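Local atomic coordinates of integral membrane indolylacetylinositol arabinosyltransferase EmbB (Mycolicibacterium smegmatis MC2 155, PDB entry 7BVC), a protein that probably polymerises arabinose into the arabinan of arabinogalactan, working as an integral membrane arabinosyltransferase of cell-wall synthesis. Residues 309-314 against 489-494; 867-872 against 880-885; 144-149 against 160-165. All coordinates share one frame; numbering follows the deposited sequence.

The three contacts lie in three different regions of the protein, and none touches another. Contact 1, in the arabinan-synthesis region, is the one next to the inhibitor: E313 reaches ethambutol, while its neighbours pack the loop on helix 485-497. Contact 3, in the concanavalin-like region, has its centre about 41 Å from that of contact 1, with nearest atoms about 24 Å apart, on the same side of the chain's centre. Contact 2, in the EmbC C-terminal region, lies on the opposite side from contact 1, their centres about 50 Å apart; the side chain of its Q881 is about 6 Å from a bound calcium ion. Contacts 2 and 3 are farthest separated, about 67 Å between centres.

Contact 1. Residues 309-314 against 489-494; sequences FGSPED and LEATRI. With 95E (Ethambutol), chain I.
A491, D314 and I494 carry this buried contact, in which an irregular loop rests on one side of a helix without a single hydrogen bond between the two segments. The methyl of A491 points to the loop and meets three residues in turn: CB of A491 lies 3.9 Å from CB of S311, 4.2 Å from CD of P312 and against the carboxylate of D314. CG of D314 stands beside its own backbone N (chi1 -53°), which sets the carboxylate over the alanine and T492. OD2 of D314 is 3.3 Å from OG1 of T492, a hydroxyl bonded to V488 O one turn back, and also makes a long, weak ion pair with R495 NE. One turn on from A491, CG2 of I494 approaches the F309 ring obliquely, 4.4 Å from CD2, a loose apolar touch. The CB of E313 points away from the helix and that of D314 toward it; OE2 of E313 comes within 3.2 Å of O1 of ethambutol. R495 ties helix 485-497 to the pocket wall through a salt bridge to E313 OE1, which also accepts from N304, and a hydrogen bond to P312 O. The loop spans the gap between helices 296-299 and 320-326; P312 also touches F214, F309 touches I498, and I1080 of the C-terminal tail packs on I494 and R493.

Contact 2. Residues 867-872 against 880-885; sequences TITGES and GQTVDL
T869 and Q881 are joined by a hydrogen bond from T869 N to Q881 O, 3.0 Å long and bent to 132° at the hydrogen although the donor lies close to the line of the C=O bond. The same carbonyl also receives the CA-H of I868, with CA 3.4 Å from Q881 O. In return T867 O accepts the CA-H of G880, again at 3.4 Å from CA to O. The side chains then close around the crossing. CG2 of T867 lies 3.6 Å from CG of Q881, and CG2 of T869 sits 3.5 Å from G880 O. On the buried side, CD1 of I868 meets CG2 of V883 at 3.6 Å; the isoleucine CB points away from the strand, but CD1 returns toward it. Segment 867-872 follows strand 860-866 of one four-stranded antiparallel sheet, whereas strand 882-889 belongs to another, and I868 and V883 pack together beside strands 914-918 and 945-947 of the first. T869 OG1 is hydrogen-bonded to T878 O within the connecting loop, and Q881 OE1 to L937 N. Q881 also touches D936 and S938, calcium ligands together with D943, and its side chain is about 6 Å from the ion. A bent N-H...O bond, CH...O contacts and methyl packing thus make up the junction, while the glutamine amide links it to the loop that holds the calcium.

Contact 3. Residues 144-149 against 160-165; sequences DCQRIE and DFVGLT
A single antiparallel bridge and a type II turn join the short strand 147-149, an outermost strand of its three-stranded sheet, to the loop that follows strand 157-159. E149 and D160 form a hydrogen-bonded pair: E149 N gives to D160 O at 2.9 Å, and D160 N gives to E149 O at 2.8 Å. Beyond it the chains are joined again where Q146 N donates to V162 O, 3.1 Å and 155° at the hydrogen. Between these bonds the side chains of R147 and V162 run alongside each other, with CB of V162 over one face of the guanidinium, offset toward its rim. The arginine is modelled in a salt bridge with E149 whose short length is doubtful, and two acids come near each other, E149 OE1 standing 4.3 Å from D160 OD2. On the buried side I148 and F161 likewise lie side by side: CG2 of I148 is over one face of the ring, and CD1 of I148 comes 3.6 Å from CE2 of F161. V140 of helix 137-140 packs on F161 and on C145. CD1 of L164 lies near C145 SG, a closeness that is doubtful at this resolution, and 3.4 Å from D144 OD1. L164 N bonds to F161 O (3.0 Å), closing the turn from F161 to L164. What results is a type II beta turn with G163 third, at positive phi (106°), next to the edge strand of the antiparallel sheet 147-149/80-84/205-207 and held by the C145-C85 disulfide, in the concanavalin-like part of the protein.

Contact 1. Residues 309-314 against 489-494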
# COMPACT_ATOMS: atom_id res chain seq x y z
N PHE B 309 13.36 -22.20 -7.02
CA PHE B 309 13.82 -23.59 -7.14
C PHE B 309 14.95 -23.74 -8.16
O PHE B 309 15.09 -24.80 -8.78
CB PHE B 309 12.66 -24.52 -7.50
CG PHE B 309 11.60 -24.58 -6.44
CD1 PHE B 309 11.71 -25.46 -5.38
CD2 PHE B 309 10.49 -23.76 -6.51
CE1 PHE B 309 10.73 -25.51 -4.41
CE2 PHE B 309 9.51 -23.82 -5.54
CZ PHE B 309 9.63 -24.69 -4.49
N GLY B 310 15.76 -22.71 -8.33
CA GLY B 310 16.87 -22.79 -9.26
C GLY B 310 16.46 -22.84 -10.72
O GLY B 310 17.00 -23.66 -11.47
N SER B 311 15.53 -21.99 -11.13
CA SER B 311 15.08 -21.88 -12.51
C SER B 311 15.79 -20.72 -13.20
O SER B 311 15.99 -19.67 -12.59
CB SER B 311 13.57 -21.67 -12.57
OG SER B 311 13.24 -20.31 -12.34
N PRO B 312 16.17 -20.87 -14.47
CA PRO B 312 17.02 -19.85 -15.10
C PRO B 312 16.27 -18.59 -15.49
O PRO B 312 15.08 -18.44 -15.20
CB PRO B 312 17.54 -20.58 -16.35
CG PRO B 312 16.45 -21.53 -16.69
CD PRO B 312 15.89 -22.00 -15.37
N GLU B 313 16.98 -17.65 -16.11
CA GLU B 313 16.36 -16.51 -16.78
C GLU B 313 15.83 -16.99 -18.12
O GLU B 313 16.61 -17.36 -19.00
CB GLU B 313 17.36 -15.38 -16.95
CG GLU B 313 18.02 -14.94 -15.66
CD GLU B 313 17.01 -14.46 -14.63
OE1 GLU B 313 16.80 -15.18 -13.63
OE2 GLU B 313 16.44 -13.37 -14.82
N ASP B 314 14.51 -17.00 -18.28
CA ASP B 314 13.93 -17.93 -19.24
C ASP B 314 14.27 -17.53 -20.68
O ASP B 314 15.07 -18.24 -21.31
CB ASP B 314 12.43 -18.07 -18.99
CG ASP B 314 12.11 -18.41 -17.56
OD1 ASP B 314 12.99 -18.98 -16.89
OD2 ASP B 314 10.99 -18.11 -17.11
N LEU B 489 9.16 -23.12 -20.81
CA LEU B 489 7.77 -23.20 -20.38
C LEU B 489 7.67 -23.61 -18.91
O LEU B 489 6.85 -23.06 -18.17
CB LEU B 489 7.01 -24.19 -21.26
CG LEU B 489 6.64 -23.71 -22.66
CD1 LEU B 489 6.00 -24.83 -23.46
CD2 LEU B 489 5.71 -22.51 -22.59
N GLU B 490 8.50 -24.56 -18.48
CA GLU B 490 8.46 -24.99 -17.08
C GLU B 490 8.86 -23.87 -16.14
O GLU B 490 8.19 -23.64 -15.12
CB GLU B 490 9.37 -26.20 -16.89
CG GLU B 490 9.40 -26.73 -15.47
CD GLU B 490 8.10 -27.40 -15.07
OE1 GLU B 490 7.72 -27.30 -13.88
OE2 GLU B 490 7.45 -28.01 -15.94
N ALA B 491 9.93 -23.15 -16.46
CA ALA B 491 10.38 -22.07 -15.59
C ALA B 491 9.38 -20.92 -15.58
O ALA B 491 9.18 -20.28 -14.54
CB ALA B 491 11.76 -21.59 -16.03
N THR B 492 8.75 -20.64 -16.72
CA THR B 492 7.70 -19.62 -16.74
C THR B 492 6.50 -20.04 -15.90
O THR B 492 5.92 -19.22 -15.19
CB THR B 492 7.27 -19.34 -18.17
OG1 THR B 492 8.41 -18.98 -18.96
CG2 THR B 492 6.27 -18.19 -18.21
N ARG B 493 6.13 -21.32 -15.96
CA ARG B 493 5.06 -21.83 -15.10
C ARG B 493 5.41 -21.63 -13.63
O ARG B 493 4.56 -21.20 -12.84
CB ARG B 493 4.81 -23.31 -15.39
CG ARG B 493 3.81 -23.96 -14.46
CD ARG B 493 3.83 -25.47 -14.59
NE ARG B 493 5.00 -26.05 -13.94
CZ ARG B 493 5.02 -26.50 -12.69
NH1 ARG B 493 3.92 -26.44 -11.95
NH2 ARG B 493 6.13 -27.01 -12.19
N ILE B 494 6.65 -21.93 -13.25
CA ILE B 494 7.07 -21.75 -11.86
C ILE B 494 6.98 -20.28 -11.46
O ILE B 494 6.37 -19.93 -10.44
CB ILE B 494 8.50 -22.29 -11.66
CG1 ILE B 494 8.54 -23.79 -11.93
CG2 ILE B 494 8.97 -22.00 -10.25
CD1 ILE B 494 9.92 -24.38 -11.75
C2 95E I . 15.55 -11.06 -10.94
O12 95E I . 13.31 -4.94 -5.56
C11 95E I . 13.79 -5.81 -6.54
C10 95E I . 13.39 -7.24 -6.19
C13 95E I . 13.62 -7.48 -4.70
C14 95E I . 12.32 -7.55 -3.91
N9 95E I . 14.22 -8.16 -6.92
C8 95E I . 14.05 -7.94 -8.35
C7 95E I . 14.46 -9.16 -9.15
N6 95E I . 15.68 -8.87 -9.88
C3 95E I . 15.70 -9.57 -11.15
O1 95E I . 15.92 -11.69 -12.13
C4 95E I . 17.04 -9.30 -11.84
C5 95E I . 17.32 -7.80 -12.00

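Contact 2. Residues 867-872 against 880-885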
# COMPACT_ATOMS: atom_id res chain seq x y z
N THR B 867 13.81 -1.07 27.81
CA THR B 867 13.31 0.13 27.13
C THR B 867 14.32 1.26 27.27
O THR B 867 13.99 2.41 27.57
CB THR B 867 11.93 0.50 27.67
OG1 THR B 867 11.36 1.55 26.88
CG2 THR B 867 11.97 0.89 29.14
N ILE B 868 15.59 0.94 27.01
CA ILE B 868 16.68 1.87 27.23
C ILE B 868 16.50 3.12 26.36
O ILE B 868 15.89 3.07 25.28
CB ILE B 868 18.03 1.19 26.93
CG1 ILE B 868 18.09 -0.17 27.62
CG2 ILE B 868 19.19 2.04 27.39
CD1 ILE B 868 17.97 -0.10 29.10
N THR B 869 17.04 4.24 26.83
CA THR B 869 17.14 5.46 26.04
C THR B 869 18.59 5.67 25.62
O THR B 869 19.51 5.37 26.38
CB THR B 869 16.62 6.68 26.81
OG1 THR B 869 16.64 7.84 25.96
CG2 THR B 869 17.47 6.95 28.05
N GLY B 870 18.79 6.15 24.40
CA GLY B 870 20.14 6.31 23.90
C GLY B 870 20.14 7.00 22.55
O GLY B 870 19.10 7.38 22.02
N GLU B 871 21.35 7.13 22.00
CA GLU B 871 21.58 7.87 20.77
C GLU B 871 21.69 6.90 19.59
O GLU B 871 22.50 5.97 19.62
CB GLU B 871 22.86 8.71 20.88
CG GLU B 871 22.95 9.85 19.89
CD GLU B 871 24.27 10.59 19.98
OE1 GLU B 871 24.31 11.80 19.65
OE2 GLU B 871 25.27 9.97 20.39
N SER B 872 20.87 7.13 18.57
CA SER B 872 20.90 6.34 17.35
C SER B 872 21.07 7.26 16.15
O SER B 872 20.93 8.49 16.25
CB SER B 872 19.62 5.51 17.19
OG SER B 872 19.63 4.80 15.96
N GLY B 880 13.11 6.79 27.23
CA GLY B 880 12.87 5.59 28.00
C GLY B 880 13.72 5.61 29.26
O GLY B 880 14.38 6.60 29.56
N GLN B 881 13.68 4.50 29.98
CA GLN B 881 14.46 4.38 31.20
C GLN B 881 15.95 4.40 30.88
O GLN B 881 16.38 4.19 29.74
CB GLN B 881 14.08 3.10 31.95
CG GLN B 881 12.58 2.91 32.08
CD GLN B 881 11.86 4.17 32.53
OE1 GLN B 881 12.25 4.81 33.51
NE2 GLN B 881 10.81 4.54 31.81
N THR B 882 16.77 4.65 31.91
CA THR B 882 18.16 5.03 31.68
C THR B 882 19.12 3.96 32.15
O THR B 882 18.93 3.35 33.21
CB THR B 882 18.49 6.36 32.38
OG1 THR B 882 18.35 6.19 33.80
CG2 THR B 882 17.55 7.45 31.91
N VAL B 883 20.16 3.74 31.35
CA VAL B 883 21.35 2.99 31.75
C VAL B 883 22.56 3.78 31.25
O VAL B 883 22.71 3.98 30.04
CB VAL B 883 21.37 1.56 31.19
CG1 VAL B 883 22.69 0.89 31.52
CG2 VAL B 883 20.21 0.76 31.74
N ASP B 884 23.40 4.23 32.17
CA ASP B 884 24.54 5.07 31.81
C ASP B 884 25.84 4.48 32.33
O ASP B 884 25.86 3.34 32.81
CB ASP B 884 24.34 6.49 32.33
CG ASP B 884 23.40 7.30 31.47
OD1 ASP B 884 23.04 6.83 30.37
OD2 ASP B 884 23.01 8.42 31.89
N LEU B 885 26.92 5.24 32.24
CA LEU B 885 28.24 4.73 32.60
C LEU B 885 29.01 5.84 33.30
O LEU B 885 29.37 6.84 32.68
CB LEU B 885 28.99 4.27 31.35
CG LEU B 885 30.14 3.30 31.61
CD1 LEU B 885 29.60 1.89 31.71
CD2 LEU B 885 31.19 3.40 30.52

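Contact 3. Residues 144-149 against 160-165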
# COMPACT_ATOMS: atom_id res chain seq x y z
N ASP B 144 8.61 -63.35 9.64
CA ASP B 144 7.89 -63.41 8.37
C ASP B 144 8.12 -62.21 7.47
O ASP B 144 7.78 -62.28 6.29
CB ASP B 144 6.38 -63.58 8.61
CG ASP B 144 5.79 -62.47 9.45
OD1 ASP B 144 6.42 -61.40 9.62
OD2 ASP B 144 4.66 -62.65 9.96
N CYS B 145 8.73 -61.14 7.98
CA CYS B 145 9.00 -59.96 7.16
C CYS B 145 10.24 -60.16 6.29
O CYS B 145 11.22 -60.75 6.73
CB CYS B 145 9.16 -58.72 8.04
SG CYS B 145 8.21 -57.28 7.50
N GLN B 146 10.18 -59.67 5.05
CA GLN B 146 11.31 -59.80 4.13
C GLN B 146 11.97 -58.47 3.83
O GLN B 146 13.19 -58.35 3.96
CB GLN B 146 10.85 -60.47 2.82
CG GLN B 146 10.39 -61.91 2.97
CD GLN B 146 10.12 -62.57 1.63
OE1 GLN B 146 9.00 -62.51 1.11
NE2 GLN B 146 11.13 -63.20 1.06
N ARG B 147 11.19 -57.46 3.44
CA ARG B 147 11.73 -56.16 3.06
C ARG B 147 10.72 -55.08 3.42
O ARG B 147 9.63 -55.37 3.93
CB ARG B 147 12.07 -56.11 1.57
CG ARG B 147 13.24 -56.96 1.13
CD ARG B 147 13.32 -57.04 -0.38
NE ARG B 147 12.56 -58.17 -0.90
CZ ARG B 147 11.54 -58.05 -1.75
NH1 ARG B 147 10.90 -59.13 -2.17
NH2 ARG B 147 11.17 -56.85 -2.18
N ILE B 148 11.10 -53.84 3.15
CA ILE B 148 10.21 -52.68 3.22
C ILE B 148 10.60 -51.76 2.07
O ILE B 148 11.76 -51.32 2.00
CB ILE B 148 10.31 -51.93 4.56
CG1 ILE B 148 9.88 -52.82 5.72
CG2 ILE B 148 9.47 -50.67 4.52
CD1 ILE B 148 10.16 -52.23 7.08
N GLU B 149 9.66 -51.47 1.18
CA GLU B 149 9.94 -50.74 -0.05
C GLU B 149 9.12 -49.46 -0.09
O GLU B 149 7.89 -49.51 -0.10
CB GLU B 149 9.66 -51.62 -1.27
CG GLU B 149 10.65 -52.76 -1.41
CD GLU B 149 10.31 -53.70 -2.55
OE1 GLU B 149 9.19 -53.60 -3.09
OE2 GLU B 149 11.17 -54.53 -2.91
N ASP B 160 5.60 -50.68 1.04
CA ASP B 160 5.25 -52.09 0.98
C ASP B 160 6.03 -52.84 2.05
O ASP B 160 7.20 -52.54 2.32
CB ASP B 160 5.57 -52.69 -0.39
CG ASP B 160 4.77 -52.06 -1.50
OD1 ASP B 160 3.66 -51.57 -1.22
OD2 ASP B 160 5.24 -52.06 -2.65
N PHE B 161 5.38 -53.85 2.62
CA PHE B 161 5.93 -54.62 3.73
C PHE B 161 5.99 -56.09 3.36
O PHE B 161 5.46 -56.94 4.08
CB PHE B 161 5.08 -54.44 4.99
CG PHE B 161 5.39 -53.19 5.76
CD1 PHE B 161 4.78 -51.99 5.44
CD2 PHE B 161 6.30 -53.21 6.81
CE1 PHE B 161 5.07 -50.84 6.15
CE2 PHE B 161 6.59 -52.07 7.52
CZ PHE B 161 5.97 -50.88 7.19
N VAL B 162 6.64 -56.39 2.23
CA VAL B 162 6.61 -57.70 1.59
C VAL B 162 6.77 -58.82 2.60
O VAL B 162 7.70 -58.82 3.41
CB VAL B 162 7.71 -57.79 0.51
CG1 VAL B 162 7.53 -59.04 -0.33
CG2 VAL B 162 7.71 -56.54 -0.36
N GLY B 163 5.86 -59.79 2.56
CA GLY B 163 5.81 -60.87 3.52
C GLY B 163 4.67 -60.75 4.52
O GLY B 163 4.26 -61.77 5.09
N LEU B 164 4.16 -59.54 4.73
CA LEU B 164 3.08 -59.30 5.68
C LEU B 164 1.76 -59.09 4.95
O LEU B 164 1.73 -58.63 3.80
CB LEU B 164 3.39 -58.07 6.54
CG LEU B 164 4.03 -58.30 7.90
CD1 LEU B 164 5.47 -58.74 7.75
CD2 LEU B 164 3.94 -57.04 8.75
N THR B 165 0.68 -59.45 5.62
CA THR B 165 -0.68 -59.17 5.17
C THR B 165 -1.41 -58.39 6.25
O THR B 165 -1.05 -58.43 7.43
CB THR B 165 -1.44 -60.45 4.84
OG1 THR B 165 -1.53 -61.28 6.01
CG2 THR B 165 -0.74 -61.23 3.73